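Local coordinates for USG-1 protein homolog (Pseudomonas aeruginosa, PDB 2HJS) that is probably an NAD- or NADP-dependent oxidoreductase of the aspartate-semialdehyde dehydrogenase family, acting on aldehyde or oxo groups and able to dimerise, at residues Pro144-Leu149 with Ala224-Arg229. Numbering follows the deposited sequence.
Sequences PLLATL and ALLGER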
ATOM      1  N   PRO A 144      -3.690 -19.201  13.340  1.00 53.70           N
ATOM      2  CA  PRO A 144      -3.295 -19.408  14.757  1.00 53.82           C
ATOM      3  C   PRO A 144      -3.757 -18.290  15.711  1.00 53.69           C
ATOM      4  O   PRO A 144      -3.944 -18.530  16.885  1.00 53.63           O
ATOM      5  CB  PRO A 144      -1.764 -19.492  14.707  1.00 53.44           C
ATOM      6  CG  PRO A 144      -1.361 -19.009  13.366  1.00 53.96           C
ATOM      7  CD  PRO A 144      -2.530 -19.024  12.444  1.00 53.87           C
ATOM      8  N   LEU A 145      -3.959 -17.089  15.196  1.00 54.03           N
ATOM      9  CA  LEU A 145      -4.447 -15.981  16.002  1.00 54.29           C
ATOM     10  C   LEU A 145      -5.918 -16.123  16.385  1.00 55.02           C
ATOM     11  O   LEU A 145      -6.339 -15.635  17.437  1.00 54.72           O
ATOM     12  CB  LEU A 145      -4.240 -14.664  15.258  1.00 54.31           C
ATOM     13  CG  LEU A 145      -2.800 -14.258  14.980  1.00 53.46           C
ATOM     14  CD1 LEU A 145      -2.777 -12.878  14.269  1.00 55.23           C
ATOM     15  CD2 LEU A 145      -2.050 -14.201  16.280  1.00 53.31           C
ATOM     16  N   LEU A 146      -6.696 -16.809  15.551  1.00 56.04           N
ATOM     17  CA  LEU A 146      -8.140 -16.854  15.738  1.00 57.25           C
ATOM     18  C   LEU A 146      -8.568 -17.780  16.860  1.00 58.45           C
ATOM     19  O   LEU A 146      -9.727 -17.760  17.266  1.00 59.17           O
ATOM     20  CB  LEU A 146      -8.872 -17.183  14.440  1.00 56.91           C
ATOM     21  CG  LEU A 146      -8.647 -16.134  13.344  1.00 58.58           C
ATOM     22  CD1 LEU A 146      -9.289 -16.618  12.065  1.00 61.14           C
ATOM     23  CD2 LEU A 146      -9.128 -14.714  13.706  1.00 58.37           C
ATOM     24  N   ALA A 147      -7.632 -18.567  17.381  1.00 59.12           N
ATOM     25  CA  ALA A 147      -7.901 -19.353  18.584  1.00 60.38           C
ATOM     26  C   ALA A 147      -8.002 -18.460  19.823  1.00 60.69           C
ATOM     27  O   ALA A 147      -8.624 -18.841  20.814  1.00 61.36           O
ATOM     28  CB  ALA A 147      -6.839 -20.393  18.779  1.00 60.13           C
ATOM     29  N   THR A 148      -7.391 -17.279  19.738  1.00 60.74           N
ATOM     30  CA  THR A 148      -7.265 -16.342  20.848  1.00 60.99           C
ATOM     31  C   THR A 148      -8.082 -15.066  20.615  1.00 60.41           C
ATOM     32  O   THR A 148      -8.670 -14.541  21.545  1.00 60.60           O
ATOM     33  CB  THR A 148      -5.751 -16.028  21.118  1.00 61.31           C
ATOM     34  OG1 THR A 148      -5.194 -17.065  21.944  1.00 62.75           O
ATOM     35  CG2 THR A 148      -5.533 -14.680  21.814  1.00 62.02           C
ATOM     36  N   LEU A 149      -8.116 -14.583  19.373  1.00 60.22           N
ATOM     37  CA  LEU A 149      -8.793 -13.339  19.014  1.00 59.90           C
ATOM     38  C   LEU A 149     -10.162 -13.599  18.417  1.00 60.05           C
ATOM     39  O   LEU A 149     -10.333 -14.518  17.621  1.00 59.63           O
ATOM     40  CB  LEU A 149      -7.967 -12.554  17.990  1.00 59.77           C
ATOM     41  CG  LEU A 149      -6.542 -12.164  18.364  1.00 59.69           C
ATOM     42  CD1 LEU A 149      -5.931 -11.338  17.268  1.00 57.25           C
ATOM     43  CD2 LEU A 149      -6.478 -11.422  19.709  1.00 60.29           C
ATOM     44  N   ALA A 224     -13.884 -19.376   2.347  1.00 55.88           N
ATOM     45  CA  ALA A 224     -13.891 -20.850   2.306  1.00 56.49           C
ATOM     46  C   ALA A 224     -12.936 -21.422   3.338  1.00 57.31           C
ATOM     47  O   ALA A 224     -13.272 -22.381   3.996  1.00 58.41           O
ATOM     48  CB  ALA A 224     -13.593 -21.400   0.927  1.00 55.20           C
ATOM     49  N   LEU A 225     -11.775 -20.802   3.505  1.00 58.44           N
ATOM     50  CA  LEU A 225     -10.723 -21.313   4.393  1.00 59.40           C
ATOM     51  C   LEU A 225     -10.948 -21.021   5.873  1.00 60.95           C
ATOM     52  O   LEU A 225     -10.711 -21.887   6.710  1.00 60.70           O
ATOM     53  CB  LEU A 225      -9.355 -20.742   3.985  1.00 58.39           C
ATOM     54  CG  LEU A 225      -8.726 -21.242   2.680  1.00 58.02           C
ATOM     55  CD1 LEU A 225      -7.753 -20.207   2.106  1.00 55.72           C
ATOM     56  CD2 LEU A 225      -8.039 -22.588   2.887  1.00 54.49           C
ATOM     57  N   LEU A 226     -11.346 -19.790   6.198  1.00 62.43           N
ATOM     58  CA  LEU A 226     -11.486 -19.376   7.587  1.00 64.82           C
ATOM     59  C   LEU A 226     -12.932 -19.456   8.005  1.00 67.29           C
ATOM     60  O   LEU A 226     -13.230 -19.683   9.172  1.00 68.39           O
ATOM     61  CB  LEU A 226     -10.961 -17.952   7.822  1.00 64.00           C
ATOM     62  CG  LEU A 226      -9.454 -17.732   7.640  1.00 62.93           C
ATOM     63  CD1 LEU A 226      -9.114 -16.293   7.899  1.00 61.48           C
ATOM     64  CD2 LEU A 226      -8.626 -18.641   8.531  1.00 61.21           C
ATOM     65  N   GLY A 227     -13.832 -19.269   7.049  1.00 69.32           N
ATOM     66  CA  GLY A 227     -15.239 -19.467   7.286  1.00 71.35           C
ATOM     67  C   GLY A 227     -15.807 -18.434   8.224  1.00 73.02           C
ATOM     68  O   GLY A 227     -15.673 -17.224   8.010  1.00 72.44           O
ATOM     69  N   GLU A 228     -16.401 -18.949   9.296  1.00 74.54           N
ATOM     70  CA  GLU A 228     -17.207 -18.157  10.206  1.00 76.17           C
ATOM     71  C   GLU A 228     -16.387 -17.478  11.291  1.00 76.27           C
ATOM     72  O   GLU A 228     -16.858 -16.509  11.898  1.00 77.01           O
ATOM     73  CB  GLU A 228     -18.306 -19.033  10.821  1.00 76.85           C
ATOM     74  CG  GLU A 228     -19.599 -18.283  11.077  1.00 79.92           C
ATOM     75  CD  GLU A 228     -20.106 -17.576   9.834  1.00 83.74           C
ATOM     76  OE1 GLU A 228     -19.915 -16.337   9.742  1.00 85.00           O
ATOM     77  OE2 GLU A 228     -20.672 -18.264   8.949  1.00 84.70           O
ATOM     78  N   ARG A 229     -15.160 -17.956  11.512  1.00 76.18           N
ATOM     79  CA  ARG A 229     -14.286 -17.390  12.554  1.00 75.98           C
ATOM     80  C   ARG A 229     -13.794 -15.967  12.304  1.00 75.16           C
ATOM     81  O   ARG A 229     -13.064 -15.408  13.128  1.00 76.13           O
ATOM     82  CB  ARG A 229     -13.128 -18.331  12.908  1.00 76.40           C
ATOM     83  CG  ARG A 229     -12.671 -19.208  11.783  1.00 78.16           C
ATOM     84  CD  ARG A 229     -12.345 -20.619  12.257  1.00 81.53           C
ATOM     85  NE  ARG A 229     -11.106 -20.665  13.026  1.00 83.43           N
ATOM     86  CZ  ARG A 229      -9.962 -21.182  12.583  1.00 85.14           C
ATOM     87  NH1 ARG A 229      -9.891 -21.731  11.366  1.00 84.77           N
ATOM     88  NH2 ARG A 229      -8.888 -21.160  13.372  1.00 85.65           N
TER
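Leu146 and Leu226 share one side-chain shape, each with CG anti to its own carbonyl carbon and beside the backbone N (chi1 -62° and -66°); each leaves its backbone toward the other segment, and the methyl ends meet. Both lie in the dimerisation domain of what is probably an aspartate-semialdehyde dehydrogenase, where the chain leaving helix 133-145 lies against the chain leaving helix 213-225. The two leucines cross at about a right angle, and CD1 of Leu146 lies 4.1 Å from CD2 of Leu226, with CD1 of Leu226 only slightly farther from the same methyl. Behind this meeting Leu226 is buried, resting on Cys139 and Leu142 of helix 133-145 and on Val114, while Leu146 also touches Ile230.

Arg229, an exposed residue, adds a second contact to Leu146. Its chain, bent at chi2 and chi3, brings the guanidinium beside Leu146, though the path of the chain is less certain because the model is crowded near its CG. NH2 stands 4.1 Å from Leu146 CB, an oblique approach, and the contact there is with the aliphatic part of the leucine.

Both backbones turn here. Gly227, with its positive phi of 68°, is the first residue to depart from helical geometry after helix 213-225, and the chain bends through Glu228 to bring Arg229 round to Leu146. On the other segment the carbonyl of Leu145 takes two amides, Thr148 N at 3.0 Å and Leu149 N at 2.8 Å, closing the turn on which Leu146 sits. The branched end of Leu146 meets backbone as well as side chain: its CD2 comes to 4.0 Å from the carbonyl O of Arg229.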